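Local structure of DUF3828 domain-containing protein (Bacteroides thetaiotaomicron, 3KZT) at residues Lys98-Thr110 / Glu118-Val130. The protein is of unknown function but is probably a lipoprotein, and folds as helices packed on an antiparallel beta-sheet. Numbering follows the deposited sequence.
Sequences KHLNDNWYEVNYT and ERAVSIPVRVVNV. With EDO (1,2-ethanediol), chain C; SO4 (sulfate ion), chain E; EDO (1,2-ethanediol), chain D.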
# COMPACT_ATOMS: atom_id res chain seq x y z
N LYS A 98 -4.53 -4.02 -16.07
CA LYS A 98 -5.56 -4.30 -17.06
C LYS A 98 -5.29 -5.60 -17.79
O LYS A 98 -4.14 -6.06 -17.86
CB LYS A 98 -5.72 -3.14 -18.05
CG LYS A 98 -4.67 -3.04 -19.20
CD LYS A 98 -4.98 -1.84 -20.09
CE LYS A 98 -4.22 -1.89 -21.40
NZ LYS A 98 -4.56 -0.71 -22.24
N HIS A 99 -6.35 -6.17 -18.36
CA HIS A 99 -6.27 -7.41 -19.11
C HIS A 99 -5.70 -7.15 -20.51
O HIS A 99 -6.04 -6.15 -21.14
CB HIS A 99 -7.66 -8.03 -19.23
CG HIS A 99 -7.68 -9.32 -19.97
ND1 HIS A 99 -8.38 -9.47 -21.14
CD2 HIS A 99 -7.09 -10.51 -19.72
CE1 HIS A 99 -8.23 -10.71 -21.58
NE2 HIS A 99 -7.46 -11.36 -20.73
N LEU A 100 -4.83 -8.06 -20.97
CA LEU A 100 -4.26 -8.02 -22.31
C LEU A 100 -5.04 -9.01 -23.19
O LEU A 100 -5.90 -8.60 -23.97
CB LEU A 100 -2.73 -8.31 -22.29
CG LEU A 100 -1.80 -7.28 -21.65
CD1 LEU A 100 -0.36 -7.82 -21.64
CD2 LEU A 100 -1.86 -5.94 -22.38
N ASN A 101 -4.76 -10.30 -23.01
CA ASN A 101 -5.40 -11.37 -23.76
C ASN A 101 -5.20 -12.68 -23.00
O ASN A 101 -4.19 -12.84 -22.29
CB ASN A 101 -4.78 -11.48 -25.17
CG ASN A 101 -3.29 -11.82 -25.13
OD1 ASN A 101 -2.48 -11.04 -24.61
ND2 ASN A 101 -2.93 -13.00 -25.65
N ASP A 102 -6.17 -13.59 -23.13
CA ASP A 102 -6.12 -14.89 -22.46
C ASP A 102 -5.89 -14.67 -20.93
O ASP A 102 -6.62 -13.87 -20.33
CB ASP A 102 -5.07 -15.79 -23.15
CG ASP A 102 -5.35 -15.96 -24.64
OD1 ASP A 102 -6.49 -16.34 -25.01
OD2 ASP A 102 -4.43 -15.71 -25.45
N ASN A 103 -4.87 -15.29 -20.33
CA ASN A 103 -4.54 -15.09 -18.93
C ASN A 103 -3.42 -14.02 -18.68
O ASN A 103 -2.94 -13.91 -17.55
CB ASN A 103 -4.16 -16.44 -18.30
CG ASN A 103 -5.30 -17.46 -18.34
OD1 ASN A 103 -6.46 -17.11 -18.17
ND2 ASN A 103 -4.96 -18.72 -18.53
N TRP A 104 -3.03 -13.25 -19.71
CA TRP A 104 -2.01 -12.19 -19.58
C TRP A 104 -2.68 -10.87 -19.19
O TRP A 104 -3.75 -10.53 -19.70
CB TRP A 104 -1.16 -12.03 -20.85
CG TRP A 104 -0.16 -13.10 -20.98
CD1 TRP A 104 -0.31 -14.28 -21.65
CD2 TRP A 104 1.14 -13.14 -20.38
NE1 TRP A 104 0.83 -15.04 -21.53
CE2 TRP A 104 1.74 -14.37 -20.75
CE3 TRP A 104 1.86 -12.24 -19.57
CZ2 TRP A 104 3.03 -14.73 -20.34
CZ3 TRP A 104 3.15 -12.61 -19.16
CH2 TRP A 104 3.72 -13.84 -19.54
N TYR A 105 -2.03 -10.16 -18.27
CA TYR A 105 -2.46 -8.86 -17.76
C TYR A 105 -1.23 -7.97 -17.82
O TYR A 105 -0.11 -8.48 -17.90
CB TYR A 105 -3.00 -9.00 -16.31
CG TYR A 105 -4.25 -9.86 -16.25
CD1 TYR A 105 -4.15 -11.25 -16.26
CD2 TYR A 105 -5.52 -9.29 -16.21
CE1 TYR A 105 -5.29 -12.05 -16.24
CE2 TYR A 105 -6.67 -10.08 -16.18
CZ TYR A 105 -6.55 -11.45 -16.20
OH TYR A 105 -7.66 -12.24 -16.19
N GLU A 106 -1.43 -6.66 -17.80
CA GLU A 106 -0.34 -5.68 -17.86
C GLU A 106 -0.40 -4.83 -16.59
O GLU A 106 -1.44 -4.26 -16.29
CB GLU A 106 -0.51 -4.79 -19.10
CG GLU A 106 0.54 -3.68 -19.26
CD GLU A 106 0.35 -2.90 -20.53
OE1 GLU A 106 0.86 -3.34 -21.58
OE2 GLU A 106 -0.28 -1.82 -20.48
N VAL A 107 0.73 -4.77 -15.85
CA VAL A 107 0.85 -3.94 -14.64
C VAL A 107 1.58 -2.65 -15.04
O VAL A 107 2.77 -2.70 -15.38
CB VAL A 107 1.66 -4.67 -13.54
CG1 VAL A 107 1.93 -3.72 -12.35
CG2 VAL A 107 0.90 -5.91 -13.07
N ASN A 108 0.86 -1.53 -14.99
CA ASN A 108 1.38 -0.20 -15.35
C ASN A 108 1.56 0.68 -14.13
O ASN A 108 0.68 0.72 -13.26
CB ASN A 108 0.43 0.50 -16.31
CG ASN A 108 0.29 -0.24 -17.62
OD1 ASN A 108 1.24 -0.34 -18.38
ND2 ASN A 108 -0.91 -0.79 -17.88
N TYR A 109 2.71 1.37 -14.05
CA TYR A 109 2.97 2.39 -13.01
C TYR A 109 4.12 3.31 -13.47
O TYR A 109 4.97 2.90 -14.24
CB TYR A 109 3.28 1.76 -11.62
CG TYR A 109 4.74 1.38 -11.37
CD1 TYR A 109 5.24 0.14 -11.76
CD2 TYR A 109 5.63 2.27 -10.72
CE1 TYR A 109 6.58 -0.21 -11.53
CE2 TYR A 109 6.95 1.95 -10.50
CZ TYR A 109 7.43 0.70 -10.89
OH TYR A 109 8.73 0.39 -10.66
N THR A 110 4.11 4.55 -12.99
CA THR A 110 5.12 5.54 -13.32
C THR A 110 6.17 5.56 -12.19
O THR A 110 5.84 5.86 -11.04
CB THR A 110 4.49 6.91 -13.48
OG1 THR A 110 3.46 6.83 -14.46
CG2 THR A 110 5.53 7.94 -13.92
N GLU A 118 11.62 10.46 -14.64
CA GLU A 118 10.29 9.83 -14.70
C GLU A 118 10.25 8.77 -15.80
O GLU A 118 10.64 9.05 -16.94
CB GLU A 118 9.20 10.89 -14.93
CG GLU A 118 7.78 10.34 -15.04
CD GLU A 118 6.73 11.41 -15.24
OE1 GLU A 118 6.80 12.47 -14.59
OE2 GLU A 118 5.81 11.17 -16.04
N ARG A 119 9.78 7.57 -15.46
CA ARG A 119 9.82 6.41 -16.36
C ARG A 119 8.50 5.60 -16.31
O ARG A 119 8.07 5.17 -15.23
CB ARG A 119 11.01 5.53 -15.97
CG ARG A 119 11.20 4.29 -16.83
CD ARG A 119 12.61 3.74 -16.75
NE ARG A 119 12.99 3.30 -15.39
CZ ARG A 119 12.69 2.11 -14.83
NH1 ARG A 119 11.96 1.17 -15.47
NH2 ARG A 119 13.12 1.84 -13.58
N ALA A 120 7.86 5.42 -17.47
CA ALA A 120 6.65 4.59 -17.58
C ALA A 120 7.08 3.11 -17.55
O ALA A 120 7.89 2.70 -18.38
CB ALA A 120 5.93 4.89 -18.86
N VAL A 121 6.57 2.35 -16.58
CA VAL A 121 6.89 0.91 -16.43
C VAL A 121 5.64 0.11 -16.82
O VAL A 121 4.53 0.50 -16.45
CB VAL A 121 7.34 0.57 -15.00
CG1 VAL A 121 7.70 -0.90 -14.88
CG2 VAL A 121 8.55 1.44 -14.62
N SER A 122 5.85 -1.00 -17.57
CA SER A 122 4.77 -1.85 -18.07
C SER A 122 5.23 -3.33 -18.07
O SER A 122 5.94 -3.76 -18.99
CB SER A 122 4.37 -1.41 -19.47
OG SER A 122 3.37 -2.23 -20.01
N ILE A 123 4.83 -4.09 -17.03
CA ILE A 123 5.18 -5.51 -16.86
C ILE A 123 3.99 -6.42 -17.29
O ILE A 123 2.92 -6.38 -16.64
CB ILE A 123 5.54 -5.86 -15.36
CG1 ILE A 123 6.63 -4.92 -14.79
CG2 ILE A 123 6.01 -7.33 -15.24
CD1 ILE A 123 6.07 -3.75 -13.99
N PRO A 124 4.16 -7.23 -18.38
CA PRO A 124 3.13 -8.23 -18.63
C PRO A 124 3.26 -9.35 -17.57
O PRO A 124 4.39 -9.81 -17.31
CB PRO A 124 3.48 -8.77 -20.03
CG PRO A 124 4.54 -7.84 -20.57
CD PRO A 124 5.22 -7.27 -19.41
N VAL A 125 2.13 -9.73 -16.95
CA VAL A 125 2.09 -10.81 -15.95
C VAL A 125 0.96 -11.80 -16.31
O VAL A 125 -0.11 -11.37 -16.76
CB VAL A 125 1.95 -10.28 -14.49
CG1 VAL A 125 3.01 -9.22 -14.20
CG2 VAL A 125 0.54 -9.73 -14.20
N ARG A 126 1.23 -13.10 -16.13
CA ARG A 126 0.28 -14.17 -16.42
C ARG A 126 -0.26 -14.76 -15.11
O ARG A 126 0.51 -14.96 -14.17
CB ARG A 126 0.93 -15.25 -17.26
CG ARG A 126 -0.08 -16.06 -18.06
CD ARG A 126 0.58 -17.16 -18.86
NE ARG A 126 0.86 -18.37 -18.09
CZ ARG A 126 1.51 -19.45 -18.57
NH1 ARG A 126 1.99 -19.49 -19.84
NH2 ARG A 126 1.69 -20.51 -17.77
N VAL A 127 -1.57 -15.06 -15.10
CA VAL A 127 -2.30 -15.52 -13.90
C VAL A 127 -2.83 -16.95 -14.07
O VAL A 127 -3.35 -17.28 -15.13
CB VAL A 127 -3.52 -14.57 -13.59
CG1 VAL A 127 -4.42 -15.15 -12.47
CG2 VAL A 127 -3.03 -13.19 -13.22
N VAL A 128 -2.70 -17.78 -13.03
CA VAL A 128 -3.27 -19.14 -12.99
C VAL A 128 -4.26 -19.19 -11.81
O VAL A 128 -4.07 -18.47 -10.82
CB VAL A 128 -2.17 -20.25 -12.83
CG1 VAL A 128 -1.42 -20.12 -11.47
CG2 VAL A 128 -2.77 -21.64 -12.97
N ASN A 129 -5.33 -19.97 -11.95
CA ASN A 129 -6.29 -20.21 -10.86
C ASN A 129 -6.06 -21.64 -10.38
O ASN A 129 -6.17 -22.56 -11.17
CB ASN A 129 -7.73 -20.01 -11.32
CG ASN A 129 -8.74 -19.97 -10.12
OD1 ASN A 129 -8.83 -20.91 -9.34
ND2 ASN A 129 -9.49 -18.90 -10.03
N VAL A 130 -5.72 -21.79 -9.10
CA VAL A 130 -5.55 -23.10 -8.45
C VAL A 130 -6.60 -23.19 -7.34
O VAL A 130 -6.50 -22.45 -6.35
CB VAL A 130 -4.12 -23.26 -7.85
CG1 VAL A 130 -3.95 -24.64 -7.24
CG2 VAL A 130 -3.08 -23.03 -8.92
C1 EDO C . -7.72 -16.66 -14.74
O1 EDO C . -7.71 -17.82 -15.58
C2 EDO C . -6.73 -15.63 -15.26
O2 EDO C . -7.22 -15.01 -16.46
S SO4 E . 0.58 -18.24 -23.25
O1 SO4 E . 0.18 -19.62 -22.99
O2 SO4 E . -0.56 -17.35 -23.06
O3 SO4 E . 1.06 -18.13 -24.62
O4 SO4 E . 1.66 -17.89 -22.32
C1 EDO D . 14.97 5.03 -12.72
O1 EDO D . 15.18 5.33 -14.10
C2 EDO D . 13.49 5.22 -12.37
O2 EDO D . 13.05 6.54 -12.68
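Tyr105, Val107 and Tyr109 pair with Val125, Ile123 and Val121 as the hydrogen-bonded rungs of an antiparallel hairpin, central in the four-stranded sheet. Their side chains form its tightly packed, buried face, where helix 13-41 covers Tyr105 and Val107. With CG wedged between the backbone N and carbonyl carbon (chi1 86°), the Tyr109 ring lies alongside Val121, whose CB sits over its face; the Tyr109 hydroxyl hydrogen-bonds to the backbone O of Ile82. The CG2 methyls of Val107 and Val125 meet at 4.0 Å.

The other face is partly open to solvent and more polar, with Asn108 ND2 bonding to Glu106 OE2 beside Ser122. The Trp104 ring lies over the aliphatic part of Arg126: Arg126 CB stands 3.6 Å from the six-membered ring's centroid, a CH-pi contact. Trp104 NE1 and Arg126 NH1 both donate to O4 of a sulfate, probably from the crystallisation liquor. Were Trp104 replaced by an alanine, Arg126 CB and CG would probably lose the ring they pack on, and sulfate O4 its indole donor. Arg126 NH2 also salt-bridges Asp137 of strand 133-139. The chemistry implies an apolar, helix-covered side and a polar side where indole and guanidinium can hold a sulfate, without establishing a function.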